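Local coordinates for tetratricopeptide TPR_2 repeat protein (Thermobaculum terrenum, PDB 5DJS) that is a tetratricopeptide-repeat protein pairing helical repeats with a two-domain GT-B fold of glycosyl transferase family 41, and binds uridine-5'-diphosphate, at residues 244-249 / 264-269; 271-276 / 295-300. The protein carries 1 engineered substitution. One frame throughout, in Å; residues are numbered along the deposited sequence.

Contact 1: 244-249 / 264-269; sequences LSWHLG and QVTWLA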
loop_
_atom_site.group_PDB
_atom_site.type_symbol
_atom_site.label_atom_id
_atom_site.label_comp_id
_atom_site.label_asym_id
_atom_site.label_seq_id
_atom_site.Cartn_x
_atom_site.Cartn_y
_atom_site.Cartn_z
ATOM N N LEU A 244 -1.241 -6.860 8.875
ATOM C CA LEU A 244 -1.757 -5.662 8.238
ATOM C C LEU A 244 -0.835 -5.106 7.158
ATOM O O LEU A 244 -1.312 -4.376 6.296
ATOM C CB LEU A 244 -2.021 -4.577 9.290
ATOM C CG LEU A 244 -3.439 -4.339 9.830
ATOM C CD1 LEU A 244 -4.355 -5.548 9.801
ATOM C CD2 LEU A 244 -3.309 -3.798 11.243
ATOM N N SER A 245 0.460 -5.427 7.206
ATOM C CA SER A 245 1.439 -4.813 6.299
ATOM C C SER A 245 1.605 -5.495 4.945
ATOM O O SER A 245 1.710 -4.806 3.931
ATOM C CB SER A 245 2.805 -4.676 6.974
ATOM O OG SER A 245 2.774 -3.646 7.957
ATOM N N TRP A 246 1.661 -6.831 4.942
ATOM C CA TRP A 246 1.912 -7.651 3.727
ATOM C C TRP A 246 3.304 -7.290 3.165
ATOM O O TRP A 246 4.085 -6.535 3.776
ATOM C CB TRP A 246 0.744 -7.501 2.712
ATOM C CG TRP A 246 0.719 -8.399 1.468
ATOM C CD1 TRP A 246 0.251 -9.676 1.358
ATOM C CD2 TRP A 246 1.127 -8.014 0.146
ATOM N NE1 TRP A 246 0.387 -10.121 0.054
ATOM C CE2 TRP A 246 0.927 -9.116 -0.706
ATOM C CE3 TRP A 246 1.687 -6.854 -0.382
ATOM C CZ2 TRP A 246 1.256 -9.073 -2.081
ATOM C CZ3 TRP A 246 2.013 -6.807 -1.734
ATOM C CH2 TRP A 246 1.794 -7.903 -2.567
ATOM N N HIS A 247 3.644 -7.879 2.037
ATOM C CA HIS A 247 4.838 -7.520 1.301
ATOM C C HIS A 247 5.080 -6.028 0.999
ATOM O O HIS A 247 6.223 -5.653 0.787
ATOM C CB HIS A 247 4.870 -8.314 0.003
ATOM C CG HIS A 247 5.157 -9.766 0.200
ATOM N ND1 HIS A 247 4.169 -10.721 0.250
ATOM C CD2 HIS A 247 6.325 -10.425 0.353
ATOM C CE1 HIS A 247 4.719 -11.907 0.420
ATOM N NE2 HIS A 247 6.027 -11.755 0.482
ATOM N N LEU A 248 4.041 -5.185 1.044
ATOM C CA LEU A 248 4.142 -3.765 0.698
ATOM C C LEU A 248 4.732 -2.947 1.831
ATOM O O LEU A 248 5.113 -1.813 1.608
ATOM C CB LEU A 248 2.766 -3.148 0.406
ATOM C CG LEU A 248 1.979 -3.520 -0.843
ATOM C CD1 LEU A 248 0.526 -3.080 -0.763
ATOM C CD2 LEU A 248 2.652 -2.994 -2.094
ATOM N N GLY A 249 4.774 -3.481 3.044
ATOM C CA GLY A 249 5.124 -2.675 4.203
ATOM C C GLY A 249 6.156 -3.337 5.062
ATOM O O GLY A 249 6.649 -4.406 4.736
ATOM N N GLN A 264 -4.111 -17.341 11.680
ATOM C CA GLN A 264 -3.270 -16.280 11.150
ATOM C C GLN A 264 -3.836 -15.775 9.827
ATOM O O GLN A 264 -4.103 -16.569 8.906
ATOM C CB GLN A 264 -1.838 -16.778 11.011
ATOM C CG GLN A 264 -1.254 -17.199 12.351
ATOM C CD GLN A 264 0.251 -17.324 12.347
ATOM O OE1 GLN A 264 0.913 -16.847 13.268
ATOM N NE2 GLN A 264 0.808 -17.967 11.318
ATOM N N VAL A 265 -3.999 -14.450 9.761
ATOM C CA VAL A 265 -4.796 -13.763 8.744
ATOM C C VAL A 265 -4.012 -12.605 8.134
ATOM O O VAL A 265 -3.355 -11.838 8.856
ATOM C CB VAL A 265 -6.059 -13.144 9.384
ATOM C CG1 VAL A 265 -6.898 -12.405 8.352
ATOM C CG2 VAL A 265 -6.899 -14.198 10.082
ATOM N N THR A 266 -4.103 -12.452 6.813
ATOM C CA THR A 266 -3.577 -11.248 6.138
ATOM C C THR A 266 -4.762 -10.428 5.597
ATOM O O THR A 266 -5.671 -10.975 4.967
ATOM C CB THR A 266 -2.508 -11.594 5.060
ATOM O OG1 THR A 266 -1.781 -10.410 4.701
ATOM C CG2 THR A 266 -3.105 -12.247 3.802
ATOM N N TRP A 267 -4.760 -9.128 5.877
ATOM C CA TRP A 267 -5.893 -8.253 5.562
ATOM C C TRP A 267 -5.442 -6.787 5.440
ATOM O O TRP A 267 -4.483 -6.368 6.115
ATOM C CB TRP A 267 -6.982 -8.373 6.649
ATOM C CG TRP A 267 -8.059 -7.316 6.542
ATOM C CD1 TRP A 267 -9.021 -7.217 5.577
ATOM C CD2 TRP A 267 -8.263 -6.207 7.422
ATOM N NE1 TRP A 267 -9.812 -6.117 5.802
ATOM C CE2 TRP A 267 -9.369 -5.480 6.929
ATOM C CE3 TRP A 267 -7.627 -5.760 8.585
ATOM C CZ2 TRP A 267 -9.844 -4.329 7.550
ATOM C CZ3 TRP A 267 -8.099 -4.607 9.210
ATOM C CH2 TRP A 267 -9.197 -3.906 8.689
ATOM N N LEU A 268 -6.127 -6.040 4.562
ATOM C CA LEU A 268 -6.010 -4.577 4.423
ATOM C C LEU A 268 -5.005 -4.134 3.361
ATOM O O LEU A 268 -5.370 -3.429 2.437
ATOM C CB LEU A 268 -5.735 -3.884 5.767
ATOM C CG LEU A 268 -5.834 -2.368 5.824
ATOM C CD1 LEU A 268 -7.280 -1.959 5.833
ATOM C CD2 LEU A 268 -5.193 -1.846 7.087
ATOM N N ALA A 269 -3.755 -4.557 3.492
ATOM C CA ALA A 269 -2.692 -4.183 2.557
ATOM C C ALA A 269 -2.529 -5.209 1.446
ATOM O O ALA A 269 -2.038 -4.880 0.365
ATOM C CB ALA A 269 -1.372 -4.005 3.304
#

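Contact 2: 271-276 / 295-300; sequences INTTGM and ELYTER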
loop_
_atom_site.group_PDB
_atom_site.type_symbol
_atom_site.label_atom_id
_atom_site.label_comp_id
_atom_site.label_asym_id
_atom_site.label_seq_id
_atom_site.Cartn_x
_atom_site.Cartn_y
_atom_site.Cartn_z
ATOM N N ILE A 271 -2.713 -7.310 -1.631
ATOM C CA ILE A 271 -3.239 -7.306 -3.010
ATOM C C ILE A 271 -3.055 -8.652 -3.713
ATOM O O ILE A 271 -3.474 -8.824 -4.861
ATOM C CB ILE A 271 -2.568 -6.211 -3.876
ATOM C CG1 ILE A 271 -1.042 -6.366 -3.874
ATOM C CG2 ILE A 271 -2.968 -4.824 -3.379
ATOM C CD1 ILE A 271 -0.359 -5.681 -5.030
ATOM N N ASN A 272 -2.396 -9.589 -3.040
ATOM C CA ASN A 272 -2.193 -10.939 -3.562
ATOM C C ASN A 272 -1.734 -11.840 -2.398
ATOM O O ASN A 272 -1.571 -11.374 -1.259
ATOM C CB ASN A 272 -1.144 -10.893 -4.706
ATOM C CG ASN A 272 -1.262 -12.024 -5.751
ATOM O OD1 ASN A 272 -0.448 -12.065 -6.647
ATOM N ND2 ASN A 272 -2.249 -12.902 -5.668
ATOM N N THR A 273 -1.526 -13.121 -2.673
ATOM C CA THR A 273 -1.075 -14.062 -1.669
ATOM C C THR A 273 0.260 -13.658 -1.079
ATOM O O THR A 273 1.079 -13.022 -1.755
ATOM C CB THR A 273 -0.977 -15.494 -2.250
ATOM O OG1 THR A 273 -0.794 -16.431 -1.179
ATOM C CG2 THR A 273 0.165 -15.632 -3.296
ATOM N N THR A 274 0.461 -14.016 0.187
ATOM C CA THR A 274 1.781 -13.982 0.812
ATOM C C THR A 274 2.690 -15.092 0.268
ATOM O O THR A 274 3.916 -14.997 0.377
ATOM C CB THR A 274 1.694 -14.190 2.331
ATOM O OG1 THR A 274 0.979 -15.411 2.614
ATOM C CG2 THR A 274 1.004 -12.998 3.002
ATOM N N GLY A 275 2.070 -16.154 -0.260
ATOM C CA GLY A 275 2.763 -17.329 -0.738
ATOM C C GLY A 275 2.990 -18.379 0.334
ATOM O O GLY A 275 3.428 -19.499 0.009
ATOM N N MET A 276 2.665 -18.047 1.591
ATOM C CA MET A 276 3.075 -18.837 2.756
ATOM C C MET A 276 2.060 -19.926 3.108
ATOM O O MET A 276 0.858 -19.708 2.995
ATOM C CB MET A 276 3.241 -17.922 3.973
ATOM C CG MET A 276 4.318 -16.869 3.829
ATOM S SD MET A 276 4.250 -15.623 5.131
ATOM C CE MET A 276 4.685 -16.594 6.571
ATOM N N GLU A 295 -6.972 -21.076 -6.336
ATOM C CA GLU A 295 -5.714 -21.765 -6.664
ATOM C C GLU A 295 -4.477 -20.835 -6.633
ATOM O O GLU A 295 -3.360 -21.297 -6.364
ATOM C CB GLU A 295 -5.823 -22.482 -8.022
ATOM C CG GLU A 295 -6.328 -21.608 -9.178
ATOM C CD GLU A 295 -5.988 -22.157 -10.548
ATOM O OE1 GLU A 295 -6.174 -23.375 -10.760
ATOM O OE2 GLU A 295 -5.547 -21.361 -11.412
ATOM N N LEU A 296 -4.681 -19.535 -6.885
ATOM C CA LEU A 296 -3.602 -18.542 -6.794
ATOM C C LEU A 296 -3.170 -18.171 -5.366
ATOM O O LEU A 296 -2.198 -17.417 -5.199
ATOM C CB LEU A 296 -3.987 -17.254 -7.546
ATOM C CG LEU A 296 -4.348 -17.369 -9.036
ATOM C CD1 LEU A 296 -4.740 -16.007 -9.584
ATOM C CD2 LEU A 296 -3.200 -17.959 -9.843
ATOM N N TYR A 297 -3.852 -18.696 -4.347
ATOM C CA TYR A 297 -3.601 -18.311 -2.956
ATOM C C TYR A 297 -3.362 -19.516 -2.063
ATOM O O TYR A 297 -4.166 -20.450 -2.043
ATOM C CB TYR A 297 -4.807 -17.526 -2.419
ATOM C CG TYR A 297 -5.011 -16.196 -3.100
ATOM C CD1 TYR A 297 -5.596 -16.122 -4.371
ATOM C CD2 TYR A 297 -4.605 -15.011 -2.492
ATOM C CE1 TYR A 297 -5.769 -14.906 -5.019
ATOM C CE2 TYR A 297 -4.773 -13.784 -3.130
ATOM C CZ TYR A 297 -5.363 -13.730 -4.393
ATOM O OH TYR A 297 -5.535 -12.516 -5.029
ATOM N N THR A 298 -2.258 -19.487 -1.318
ATOM C CA THR A 298 -2.015 -20.469 -0.254
ATOM C C THR A 298 -3.029 -20.301 0.873
ATOM O O THR A 298 -3.492 -21.280 1.444
ATOM C CB THR A 298 -0.620 -20.320 0.362
ATOM O OG1 THR A 298 -0.415 -18.949 0.724
ATOM C CG2 THR A 298 0.459 -20.795 -0.613
ATOM N N GLU A 299 -3.366 -19.054 1.179
ATOM C CA GLU A 299 -4.380 -18.753 2.181
ATOM C C GLU A 299 -5.762 -19.184 1.676
ATOM O O GLU A 299 -5.984 -19.268 0.459
ATOM C CB GLU A 299 -4.441 -17.244 2.489
ATOM C CG GLU A 299 -3.112 -16.550 2.777
ATOM C CD GLU A 299 -2.448 -15.930 1.546
ATOM O OE1 GLU A 299 -2.810 -16.265 0.398
ATOM O OE2 GLU A 299 -1.526 -15.128 1.725
ATOM N N ARG A 300 -6.686 -19.442 2.601
ATOM C CA ARG A 300 -8.094 -19.578 2.238
ATOM C C ARG A 300 -8.698 -18.187 2.147
ATOM O O ARG A 300 -8.592 -17.389 3.088
ATOM C CB ARG A 300 -8.879 -20.391 3.259
ATOM C CG ARG A 300 -8.884 -21.881 3.006
ATOM C CD ARG A 300 -9.862 -22.550 3.949
ATOM N NE ARG A 300 -9.322 -23.793 4.500
ATOM C CZ ARG A 300 -9.526 -24.251 5.738
ATOM N NH1 ARG A 300 -10.261 -23.578 6.627
ATOM N NH2 ARG A 300 -8.975 -25.406 6.100
#

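Contact 1: 244-249 / 264-269
The indole of Trp267 carries Leu268 CB on one face, while Leu244 CD1 reaches it obliquely, 3.5 Å from Trp267 CE3. Leu244 and Trp267 lie side by side; a branched leucine suits the place because CD1 can reach the indole while Leu244 CG meets Leu268 CD2 at 4.1 Å. The Trp246 indole has His247 CB over one face and Leu248 CB in plane at its edge. At another part of the rim, Thr266 OG1 lies near the ring plane, 4.0 Å from Trp246 CD1, but its hydrogen bond goes to Asp243, whose other carboxylate oxygen takes Trp246 N. With CG anti to the backbone N (chi1 -172°), Trp246 sets its indole beside Thr266. Ala269 is small enough to turn its CB toward 244-249, against the carbonyls of Leu244 and Ser245 and 4.1 Å from Trp246 CB. The backbones meet through a CA-H...O contact, Leu244 CA to Trp267 O (3.5 Å, 165° at the hydrogen). Segment 244-249 follows strand 240-243, and 264-269 carries the end of the neighbouring parallel strand 263-266 into a loop; helix 176-187 covers Leu244, Trp267 and Leu268, strand 281-285 flanks Thr266 and Trp267, and helix 111-120 packs on Trp246.

Contact 2: 271-276 / 295-300
Glu299 places its carboxylate against Thr273 and Thr274, giving each hydroxyl an acceptor. Thr273 OG1 donates to Glu299 OE1 (2.6 Å), which it meets on the syn side but 34° out of the carboxylate plane. Glu299 OE2 takes two donors: its syn lone pair receives Thr274 N at 2.7 Å in a nearly straight bond (169°), and Thr274 OG1 approaches from above the plane. A bend at chi2 (92°) brings the glutamate's end back across the loop, and its two oxygens suit a pair of adjacent threonines. Both hydroxyls also accept: Thr273 OG1 receives Gly275 N at 3.0 Å and, weakly, Thr298 N; Thr274 OG1 receives Met276 N. With three bonds on OE1 and OE2 together, this buried carboxylate is well compensated, which probably favours its charged form. Thr298 OG1 donates to Met276 O at 2.7 Å, from above the carbonyl plane, while its methyl CG2 rests 3.3 Å from Gly275 O. Glycine suits position 275 because its backbone angles would jam a side chain against the preceding carbonyl. Tyr297 lays its ring obliquely along the Thr273 backbone, CE2 3.3 Å from Thr273 N, and Glu299 OE1 lies in plane at the ring edge. Thr273 and Thr274 thus form two overlapping ST turns, fastened by a glutamate just ahead of strand 300-304, within the loops that join parallel strands of this GT-B domain.

Contact 1 closes before contact 2 opens, and their centres stand 11 Å apart in the same six-stranded parallel sheet domain. Segment 264-269 includes most of strand 263-266, and the chain continues after one residue into 271-276, then through strand 281-285 to 295-300 and edge strand 300-304. The contacts also touch: Trp246 NE1 makes weak hydrogen bonds to the carbonyls of Asn272 and Thr273, and Trp246 CH2 packs on Ile271 CG1 at 3.5 Å. Contact 1 is the more central in the chain. One side chain from each, Leu248 and Ile271, lies about 8 Å from the bound UDP, so both contacts lie near the UDP, although neither residue is among those lining its pocket.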